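N-acetylneuraminate lyase (PDB 5ZKA) is a lyase of the dihydrodipicolinate synthetase family, whose members fold as TIM barrels. Local coordinates at residues V158-S161 with L162-G166; E167-N171 with E172-G176; D183-L186 with L187-V190. One frame throughout, in Å; residues are numbered along the deposited sequence.

In the fold
The three contacts follow one another along an alpha-beta-alpha run of the TIM barrel. Contact 1 caps helix 162-169 at its start, contact 2 turns the chain from the end of that helix into strand 174-176, and contact 3 opens the next helix, 184-193. Contacts 1 and 2 have centres about 12 Å apart and meet where Met160 SD lies 3.7 Å from Leu168 CD1. Contacts 1 and 3, with centres about 11 Å apart, join the two helices through Leu162, Phe165 and Val190. Contacts 2 and 3 do not touch, their centres being about 18 Å apart; between them the chain passes Lys178, present as the modified residue KPI.

Contact 1 of 3, residues V158-S161 with L162-G166; sequences VNMS and LSQFG
Met160 lays its side chain over one face of the Phe165 ring, a Met-aromatic contact just before helix 162-169. With CG anti to the backbone N (chi1 -170°), the chain is carried over the ring: CG stands 3.9 Å from the ring centroid in a CH-pi contact, and SD lies over the same face, 4.5 Å from the centroid. A flexible, polarisable thioether suits this place, because its bends at chi2 and chi3 let it follow a flat aromatic surface. Met160 CB also meets CE2 of Phe165 at 3.8 Å.

Ser161 is the N-cap residue, and Gln164 reaches back to it. The glutamine chain runs extended beyond CG, long enough for OE1 to accept from Ser161 N at 2.9 Å in a nearly straight bond (175°), the donor tilted from the amide plane. This side-chain-to-backbone bond, three residues back, resembles the return half of a capping box. Gln164 CG packs against Ser161 OG at 3.2 Å, while Gln164 CB touches Met160 CG. The first helical turn closes with Phe165 N donating to Ser161 O at 3.0 Å.

The far ends reach neighbouring elements. Met160 and Gln164 pack on Phe129 of helix 129-143, whereas Leu162 and Phe165 turn to Val190 of helix 184-193, placing this helix start between those two helices.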
ATOM      1  N   VAL A 158      -0.984  15.458   8.683  1.00 36.97           N
ATOM      2  CA  VAL A 158      -2.362  15.334   9.156  1.00 41.98           C
ATOM      3  C   VAL A 158      -2.876  13.957   8.749  1.00 45.74           C
ATOM      4  O   VAL A 158      -3.071  13.687   7.559  1.00 42.63           O
ATOM      5  CB  VAL A 158      -3.260  16.449   8.598  1.00 39.70           C
ATOM      6  CG1 VAL A 158      -4.724  16.149   8.892  1.00 38.67           C
ATOM      7  CG2 VAL A 158      -2.852  17.812   9.171  1.00 33.20           C
ATOM      8  N   ASN A 159      -3.105  13.087   9.734  1.00 51.50           N
ATOM      9  CA  ASN A 159      -3.558  11.717   9.504  1.00 52.53           C
ATOM     10  C   ASN A 159      -5.025  11.602   9.900  1.00 56.94           C
ATOM     11  O   ASN A 159      -5.367  11.739  11.081  1.00 64.84           O
ATOM     12  CB  ASN A 159      -2.696  10.724  10.287  1.00 51.83           C
ATOM     13  CG  ASN A 159      -1.293  10.603   9.712  1.00 50.90           C
ATOM     14  OD1 ASN A 159      -0.317  11.057  10.315  1.00 54.85           O
ATOM     15  ND2 ASN A 159      -1.190   9.999   8.531  1.00 47.86           N
ATOM     16  N   MET A 160      -5.881  11.331   8.917  1.00 43.35           N
ATOM     17  CA  MET A 160      -7.327  11.358   9.094  1.00 41.85           C
ATOM     18  C   MET A 160      -7.861   9.941   9.266  1.00 41.60           C
ATOM     19  O   MET A 160      -7.534   9.049   8.473  1.00 37.42           O
ATOM     20  CB  MET A 160      -7.994  12.028   7.892  1.00 51.17           C
ATOM     21  CG  MET A 160      -9.465  12.324   8.077  1.00 58.10           C
ATOM     22  SD  MET A 160      -9.846  13.994   7.500  1.00 62.55           S
ATOM     23  CE  MET A 160      -8.815  14.959   8.587  1.00 58.61           C
ATOM     24  N   SER A 161      -8.684   9.745  10.293  1.00 39.82           N
ATOM     25  CA  SER A 161      -9.274   8.459  10.623  1.00 42.98           C
ATOM     26  C   SER A 161     -10.509   8.182   9.770  1.00 44.72           C
ATOM     27  O   SER A 161     -11.081   9.074   9.139  1.00 41.58           O
ATOM     28  CB  SER A 161      -9.655   8.410  12.100  1.00 40.70           C
ATOM     29  OG  SER A 161     -10.996   8.832  12.288  1.00 40.22           O
ATOM     30  N   LEU A 162     -10.933   6.915   9.775  1.00 43.87           N
ATOM     31  CA  LEU A 162     -12.116   6.527   9.013  1.00 42.91           C
ATOM     32  C   LEU A 162     -13.367   7.238   9.519  1.00 40.96           C
ATOM     33  O   LEU A 162     -14.183   7.712   8.719  1.00 42.91           O
ATOM     34  CB  LEU A 162     -12.293   5.009   9.056  1.00 40.32           C
ATOM     35  CG  LEU A 162     -13.464   4.389   8.297  1.00 35.52           C
ATOM     36  CD1 LEU A 162     -13.375   4.672   6.800  1.00 32.42           C
ATOM     37  CD2 LEU A 162     -13.484   2.889   8.575  1.00 34.59           C
ATOM     38  N   SER A 163     -13.533   7.340  10.840  1.00 40.64           N
ATOM     39  CA  SER A 163     -14.698   8.052  11.374  1.00 40.12           C
ATOM     40  C   SER A 163     -14.630   9.548  11.086  1.00 37.15           C
ATOM     41  O   SER A 163     -15.668  10.210  10.958  1.00 39.03           O
ATOM     42  CB  SER A 163     -14.815   7.826  12.880  1.00 52.50           C
ATOM     43  OG  SER A 163     -13.633   8.250  13.538  1.00 57.59           O
ATOM     44  N   GLN A 164     -13.421  10.098  10.996  1.00 37.88           N
ATOM     45  CA  GLN A 164     -13.287  11.505  10.640  1.00 34.97           C
ATOM     46  C   GLN A 164     -13.691  11.747   9.184  1.00 37.87           C
ATOM     47  O   GLN A 164     -14.394  12.719   8.887  1.00 34.01           O
ATOM     48  CB  GLN A 164     -11.858  11.959  10.923  1.00 29.49           C
ATOM     49  CG  GLN A 164     -11.557  11.980  12.429  1.00 34.73           C
ATOM     50  CD  GLN A 164     -10.118  12.315  12.753  1.00 36.07           C
ATOM     51  OE1 GLN A 164      -9.218  12.127  11.935  1.00 36.35           O
ATOM     52  NE2 GLN A 164      -9.897  12.846  13.954  1.00 34.82           N
ATOM     53  N   PHE A 165     -13.283  10.863   8.261  1.00 34.03           N
ATOM     54  CA  PHE A 165     -13.792  10.965   6.894  1.00 33.88           C
ATOM     55  C   PHE A 165     -15.315  10.904   6.880  1.00 35.43           C
ATOM     56  O   PHE A 165     -15.970  11.652   6.144  1.00 30.81           O
ATOM     57  CB  PHE A 165     -13.217   9.854   6.007  1.00 26.83           C
ATOM     58  CG  PHE A 165     -11.864  10.163   5.431  1.00 28.38           C
ATOM     59  CD1 PHE A 165     -11.692  11.195   4.515  1.00 32.04           C
ATOM     60  CD2 PHE A 165     -10.755   9.415   5.806  1.00 35.13           C
ATOM     61  CE1 PHE A 165     -10.438  11.476   3.981  1.00 34.78           C
ATOM     62  CE2 PHE A 165      -9.499   9.682   5.276  1.00 35.99           C
ATOM     63  CZ  PHE A 165      -9.340  10.727   4.361  1.00 36.58           C
ATOM     64  N   GLY A 166     -15.897  10.020   7.692  1.00 34.02           N
ATOM     65  CA  GLY A 166     -17.349   9.943   7.768  1.00 34.28           C
ATOM     66  C   GLY A 166     -17.998  11.248   8.178  1.00 37.50           C
ATOM     67  O   GLY A 166     -19.044  11.622   7.643  1.00 35.45           O
TER

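Contact 2 of 3, residues E167-N171 with E172-G176; sequences ELFEN and EKIIG
The CD1 methyl of Ile174 overlaps the backbone at the end of helix 162-169, 3.4 Å from Leu168 O and 3.7 Å from Asn171 CB. It sits at the close of a type I beta turn, Asn171 to Ile174, which leads from the helix into strand 174-176 of the TIM barrel. The branched side chain divides its work: CG1, beside the backbone N (chi1 -64°), carries CD1 to Leu168 and Asn171, while CG2 meets CD1 of the Phe169 ring at 4.0 Å. Branching at CB lets one residue at the strand start fill space on two sides. Phe169 and Ile174 meet nearly perpendicularly, and the ring turns its edge to the strand backbone, with Ile174 O and Gly176 O near its plane. Gly176 N and O lie beside Phe169 CE1, and its C beside CZ.

Asn171 makes the turn. Its backbone O accepts from Ile174 N at 3.0 Å, the donor standing well above the carbonyl plane. A chi1 of -168° folds its side chain forward over the turn, and its amide ND2 is held by Glu137 of helix 129-143. Backbone bonds to Met147 and Ile149 join the strand to strand 147-150, while Lys173 NZ bonds to Gly144 O. Asparagine fits the first turn position by adding an Asx turn there, its short amide accepting from the backbone two residues ahead: Asn171 OD1 takes Lys173 N at 3.0 Å, with an N-H...O angle of 158°.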
ATOM      1  N   GLU A 167     -17.392  11.962   9.133  1.00 36.10           N
ATOM      2  CA  GLU A 167     -17.947  13.247   9.551  1.00 40.30           C
ATOM      3  C   GLU A 167     -17.937  14.246   8.400  1.00 38.32           C
ATOM      4  O   GLU A 167     -18.934  14.932   8.149  1.00 37.24           O
ATOM      5  CB  GLU A 167     -17.171  13.794  10.746  1.00 44.09           C
ATOM      6  CG  GLU A 167     -17.472  13.102  12.069  1.00 48.72           C
ATOM      7  CD  GLU A 167     -16.961  13.899  13.264  1.00 50.42           C
ATOM      8  OE1 GLU A 167     -17.298  15.095  13.367  1.00 49.31           O
ATOM      9  OE2 GLU A 167     -16.204  13.333  14.081  1.00 53.05           O
ATOM     10  N   LEU A 168     -16.819  14.336   7.676  1.00 32.84           N
ATOM     11  CA  LEU A 168     -16.760  15.243   6.535  1.00 30.51           C
ATOM     12  C   LEU A 168     -17.747  14.827   5.453  1.00 37.30           C
ATOM     13  O   LEU A 168     -18.464  15.667   4.899  1.00 33.39           O
ATOM     14  CB  LEU A 168     -15.337  15.296   5.980  1.00 33.59           C
ATOM     15  CG  LEU A 168     -14.306  15.839   6.974  1.00 37.80           C
ATOM     16  CD1 LEU A 168     -12.900  15.734   6.407  1.00 36.31           C
ATOM     17  CD2 LEU A 168     -14.624  17.284   7.364  1.00 37.48           C
ATOM     18  N   PHE A 169     -17.823  13.524   5.158  1.00 33.82           N
ATOM     19  CA  PHE A 169     -18.683  13.055   4.078  1.00 30.98           C
ATOM     20  C   PHE A 169     -20.173  13.143   4.396  1.00 36.74           C
ATOM     21  O   PHE A 169     -20.976  12.867   3.496  1.00 35.01           O
ATOM     22  CB  PHE A 169     -18.324  11.617   3.711  1.00 29.81           C
ATOM     23  CG  PHE A 169     -17.092  11.496   2.857  1.00 30.08           C
ATOM     24  CD1 PHE A 169     -16.828  12.412   1.846  1.00 29.82           C
ATOM     25  CD2 PHE A 169     -16.205  10.445   3.052  1.00 30.27           C
ATOM     26  CE1 PHE A 169     -15.701  12.283   1.050  1.00 28.75           C
ATOM     27  CE2 PHE A 169     -15.071  10.308   2.268  1.00 29.29           C
ATOM     28  CZ  PHE A 169     -14.815  11.222   1.268  1.00 28.38           C
ATOM     29  N   GLU A 170     -20.582  13.522   5.614  1.00 35.90           N
ATOM     30  CA  GLU A 170     -22.005  13.790   5.833  1.00 39.50           C
ATOM     31  C   GLU A 170     -22.473  15.024   5.073  1.00 40.85           C
ATOM     32  O   GLU A 170     -23.672  15.147   4.787  1.00 40.27           O
ATOM     33  CB  GLU A 170     -22.313  13.957   7.326  1.00 48.14           C
ATOM     34  CG  GLU A 170     -21.572  12.989   8.216  1.00 62.88           C
ATOM     35  CD  GLU A 170     -21.991  13.048   9.671  1.00 81.21           C
ATOM     36  OE1 GLU A 170     -21.726  12.063  10.395  1.00 88.32           O
ATOM     37  OE2 GLU A 170     -22.579  14.068  10.093  1.00 87.73           O
ATOM     38  N   ASN A 171     -21.558  15.933   4.743  1.00 37.66           N
ATOM     39  CA  ASN A 171     -21.874  17.080   3.900  1.00 37.01           C
ATOM     40  C   ASN A 171     -22.061  16.611   2.455  1.00 37.53           C
ATOM     41  O   ASN A 171     -21.131  16.073   1.842  1.00 38.48           O
ATOM     42  CB  ASN A 171     -20.752  18.115   4.008  1.00 37.31           C
ATOM     43  CG  ASN A 171     -21.122  19.466   3.403  1.00 38.27           C
ATOM     44  OD1 ASN A 171     -21.736  19.545   2.338  1.00 34.28           O
ATOM     45  ND2 ASN A 171     -20.709  20.541   4.072  1.00 37.91           N
ATOM     46  N   GLU A 172     -23.263  16.819   1.903  1.00 36.83           N
ATOM     47  CA  GLU A 172     -23.561  16.312   0.564  1.00 39.96           C
ATOM     48  C   GLU A 172     -22.719  16.971  -0.526  1.00 39.02           C
ATOM     49  O   GLU A 172     -22.617  16.420  -1.628  1.00 40.13           O
ATOM     50  CB  GLU A 172     -25.048  16.497   0.254  1.00 48.67           C
ATOM     51  CG  GLU A 172     -25.594  17.878   0.632  1.00 67.23           C
ATOM     52  CD  GLU A 172     -26.329  17.884   1.968  1.00 78.41           C
ATOM     53  OE1 GLU A 172     -27.577  17.816   1.955  1.00 83.89           O
ATOM     54  OE2 GLU A 172     -25.659  17.960   3.026  1.00 75.82           O
ATOM     55  N   LYS A 173     -22.120  18.130  -0.260  1.00 35.21           N
ATOM     56  CA  LYS A 173     -21.285  18.794  -1.253  1.00 31.61           C
ATOM     57  C   LYS A 173     -19.808  18.441  -1.124  1.00 30.41           C
ATOM     58  O   LYS A 173     -19.009  18.872  -1.965  1.00 33.84           O
ATOM     59  CB  LYS A 173     -21.464  20.316  -1.170  1.00 33.13           C
ATOM     60  CG  LYS A 173     -22.773  20.799  -1.801  1.00 35.80           C
ATOM     61  CD  LYS A 173     -22.766  22.303  -2.034  1.00 41.99           C
ATOM     62  CE  LYS A 173     -24.061  22.760  -2.666  1.00 51.80           C
ATOM     63  NZ  LYS A 173     -24.075  24.237  -2.857  1.00 57.35           N
ATOM     64  N   ILE A 174     -19.421  17.682  -0.101  1.00 29.76           N
ATOM     65  CA  ILE A 174     -18.070  17.152  -0.003  1.00 29.19           C
ATOM     66  C   ILE A 174     -18.119  15.793  -0.689  1.00 34.53           C
ATOM     67  O   ILE A 174     -18.529  14.797  -0.090  1.00 31.53           O
ATOM     68  CB  ILE A 174     -17.589  17.067   1.445  1.00 32.66           C
ATOM     69  CG1 ILE A 174     -17.492  18.480   2.045  1.00 33.90           C
ATOM     70  CG2 ILE A 174     -16.244  16.383   1.519  1.00 30.87           C
ATOM     71  CD1 ILE A 174     -17.136  18.512   3.538  1.00 32.34           C
ATOM     72  N   ILE A 175     -17.727  15.763  -1.967  1.00 30.24           N
ATOM     73  CA  ILE A 175     -18.090  14.664  -2.861  1.00 27.47           C
ATOM     74  C   ILE A 175     -16.998  13.613  -2.995  1.00 24.96           C
ATOM     75  O   ILE A 175     -17.242  12.572  -3.622  1.00 26.65           O
ATOM     76  CB  ILE A 175     -18.479  15.171  -4.265  1.00 32.57           C
ATOM     77  CG1 ILE A 175     -17.312  15.877  -4.955  1.00 30.15           C
ATOM     78  CG2 ILE A 175     -19.678  16.113  -4.205  1.00 35.61           C
ATOM     79  CD1 ILE A 175     -17.639  16.254  -6.393  1.00 34.78           C
ATOM     80  N   GLY A 176     -15.810  13.843  -2.450  1.00 26.90           N
ATOM     81  CA  GLY A 176     -14.749  12.872  -2.617  1.00 24.58           C
ATOM     82  C   GLY A 176     -13.465  13.292  -1.935  1.00 24.36           C
ATOM     83  O   GLY A 176     -13.412  14.284  -1.206  1.00 27.75           O
TER

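Contact 3 of 3, residues D183-L186 with L187-V190; sequences DFYL and LERV
Tyr185 and Arg189 meet one turn apart at the start of helix 184-193, an outer helix of the TIM barrel, where the arginine's methylenes lie over one face of the phenol ring. Arg189 CG stands 4.1 Å from the ring centroid in a CH-pi contact, with CD near CE1 and OH. In Tyr185 a chi1 of 176° turns the ring away from the backbone nitrogen and alongside the helix toward Arg189; ring and guanidinium planes are 14° apart, yet it is the methylenes, not the guanidinium, that lie over the ring. Arginine serves well here, its apolar stem covering a ring while its charged end reaches onward.

Elsewhere round the helix start, Phe184 CD2 packs on Leu187 CD2 at 3.9 Å, the two side chains running alongside each other, and Leu186 CD1 meets Val190 CG2 at 4.1 Å. Phe184 continues to Phe203 and to an aromatic ring of another chain.

What positions these groups is the helix start itself. Asp183 is the N-cap: its OD1 accepts a straight bond from Leu186 N at 3.1 Å, from above the carboxylate plane, and a weak one from Tyr185 N. A carboxylate here probably also gains from the positive end of the helix dipole. Arg189 N donates to Tyr185 O in the regular i to i+4 helical pattern.

The arginine's end also meets the other chain, where NH1 forms salt bridges with acidic oxygen atoms and both Glu188 oxygens accept hydrogen bonds from polar side-chain atoms. In a two-bond salt bridge with its sequence neighbour, Arg189 NE donates to Glu188 OE1 at 2.8 Å and NH2 to the syn lone pair of OE2.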
ATOM      1  N   ASP A 183      -1.557   4.022   2.595  1.00 31.99           N
ATOM      2  CA  ASP A 183      -2.203   3.064   3.502  1.00 26.09           C
ATOM      3  C   ASP A 183      -3.358   2.407   2.745  1.00 29.31           C
ATOM      4  O   ASP A 183      -4.468   2.937   2.692  1.00 26.81           O
ATOM      5  CB  ASP A 183      -2.674   3.776   4.771  1.00 28.38           C
ATOM      6  CG  ASP A 183      -3.322   2.834   5.769  1.00 30.21           C
ATOM      7  OD1 ASP A 183      -3.592   1.666   5.411  1.00 29.45           O
ATOM      8  OD2 ASP A 183      -3.562   3.256   6.928  1.00 34.84           O
ATOM      9  N   PHE A 184      -3.100   1.219   2.173  1.00 25.46           N
ATOM     10  CA  PHE A 184      -4.116   0.575   1.350  1.00 22.81           C
ATOM     11  C   PHE A 184      -5.160  -0.180   2.163  1.00 23.32           C
ATOM     12  O   PHE A 184      -6.197  -0.557   1.612  1.00 24.88           O
ATOM     13  CB  PHE A 184      -3.445  -0.352   0.314  1.00 25.80           C
ATOM     14  CG  PHE A 184      -2.849   0.392  -0.840  1.00 30.67           C
ATOM     15  CD1 PHE A 184      -1.697   1.143  -0.675  1.00 38.22           C
ATOM     16  CD2 PHE A 184      -3.451   0.361  -2.085  1.00 34.10           C
ATOM     17  CE1 PHE A 184      -1.156   1.861  -1.741  1.00 39.65           C
ATOM     18  CE2 PHE A 184      -2.916   1.074  -3.154  1.00 35.81           C
ATOM     19  CZ  PHE A 184      -1.773   1.824  -2.980  1.00 31.49           C
ATOM     20  N   TYR A 185      -4.949  -0.381   3.466  1.00 24.69           N
ATOM     21  CA  TYR A 185      -6.053  -0.835   4.297  1.00 23.56           C
ATOM     22  C   TYR A 185      -7.067   0.290   4.483  1.00 25.48           C
ATOM     23  O   TYR A 185      -8.273   0.113   4.256  1.00 25.09           O
ATOM     24  CB  TYR A 185      -5.513  -1.331   5.644  1.00 24.67           C
ATOM     25  CG  TYR A 185      -6.570  -1.758   6.644  1.00 27.72           C
ATOM     26  CD1 TYR A 185      -7.675  -2.515   6.260  1.00 23.80           C
ATOM     27  CD2 TYR A 185      -6.446  -1.417   7.980  1.00 30.31           C
ATOM     28  CE1 TYR A 185      -8.644  -2.914   7.194  1.00 28.25           C
ATOM     29  CE2 TYR A 185      -7.404  -1.811   8.929  1.00 36.69           C
ATOM     30  CZ  TYR A 185      -8.497  -2.561   8.529  1.00 29.90           C
ATOM     31  OH  TYR A 185      -9.441  -2.939   9.468  1.00 30.73           O
ATOM     32  N   LEU A 186      -6.588   1.473   4.864  1.00 26.46           N
ATOM     33  CA  LEU A 186      -7.492   2.614   4.985  1.00 28.33           C
ATOM     34  C   LEU A 186      -8.178   2.913   3.652  1.00 23.89           C
ATOM     35  O   LEU A 186      -9.367   3.259   3.627  1.00 24.70           O
ATOM     36  CB  LEU A 186      -6.724   3.834   5.491  1.00 24.49           C
ATOM     37  CG  LEU A 186      -7.522   5.130   5.646  1.00 26.23           C
ATOM     38  CD1 LEU A 186      -8.553   5.005   6.761  1.00 25.78           C
ATOM     39  CD2 LEU A 186      -6.569   6.291   5.908  1.00 28.37           C
ATOM     40  N   LEU A 187      -7.453   2.767   2.529  1.00 24.03           N
ATOM     41  CA  LEU A 187      -8.065   3.024   1.226  1.00 23.02           C
ATOM     42  C   LEU A 187      -9.243   2.090   0.990  1.00 27.18           C
ATOM     43  O   LEU A 187     -10.312   2.525   0.554  1.00 24.57           O
ATOM     44  CB  LEU A 187      -7.028   2.886   0.104  1.00 23.66           C
ATOM     45  CG  LEU A 187      -7.552   3.036  -1.336  1.00 26.32           C
ATOM     46  CD1 LEU A 187      -8.309   4.358  -1.532  1.00 25.12           C
ATOM     47  CD2 LEU A 187      -6.427   2.875  -2.371  1.00 25.30           C
ATOM     48  N   GLU A 188      -9.074   0.803   1.301  1.00 23.63           N
ATOM     49  CA  GLU A 188     -10.176  -0.139   1.141  1.00 22.02           C
ATOM     50  C   GLU A 188     -11.324   0.172   2.100  1.00 24.47           C
ATOM     51  O   GLU A 188     -12.498   0.020   1.739  1.00 27.34           O
ATOM     52  CB  GLU A 188      -9.653  -1.571   1.338  1.00 23.70           C
ATOM     53  CG  GLU A 188     -10.725  -2.674   1.267  1.00 24.29           C
ATOM     54  CD  GLU A 188     -11.538  -2.804   2.558  1.00 31.20           C
ATOM     55  OE1 GLU A 188     -10.957  -2.582   3.642  1.00 26.40           O
ATOM     56  OE2 GLU A 188     -12.748  -3.104   2.484  1.00 29.37           O
ATOM     57  N   ARG A 189     -11.016   0.593   3.335  1.00 24.49           N
ATOM     58  CA  ARG A 189     -12.075   0.891   4.304  1.00 22.17           C
ATOM     59  C   ARG A 189     -12.882   2.117   3.889  1.00 24.10           C
ATOM     60  O   ARG A 189     -14.107   2.137   4.041  1.00 24.31           O
ATOM     61  CB  ARG A 189     -11.480   1.110   5.701  1.00 22.04           C
ATOM     62  CG  ARG A 189     -10.889  -0.139   6.372  1.00 23.63           C
ATOM     63  CD  ARG A 189     -11.984  -1.035   6.949  1.00 28.65           C
ATOM     64  NE  ARG A 189     -12.510  -1.943   5.934  1.00 24.54           N
ATOM     65  CZ  ARG A 189     -13.640  -2.623   6.069  1.00 27.21           C
ATOM     66  NH1 ARG A 189     -14.365  -2.505   7.175  1.00 26.28           N
ATOM     67  NH2 ARG A 189     -14.057  -3.414   5.093  1.00 27.03           N
ATOM     68  N   VAL A 190     -12.212   3.144   3.362  1.00 24.34           N
ATOM     69  CA  VAL A 190     -12.921   4.331   2.873  1.00 23.56           C
ATOM     70  C   VAL A 190     -13.788   3.971   1.672  1.00 25.62           C
ATOM     71  O   VAL A 190     -14.941   4.401   1.576  1.00 26.99           O
ATOM     72  CB  VAL A 190     -11.910   5.442   2.534  1.00 25.25           C
ATOM     73  CG1 VAL A 190     -12.614   6.620   1.856  1.00 25.88           C
ATOM     74  CG2 VAL A 190     -11.201   5.905   3.815  1.00 26.85           C
TER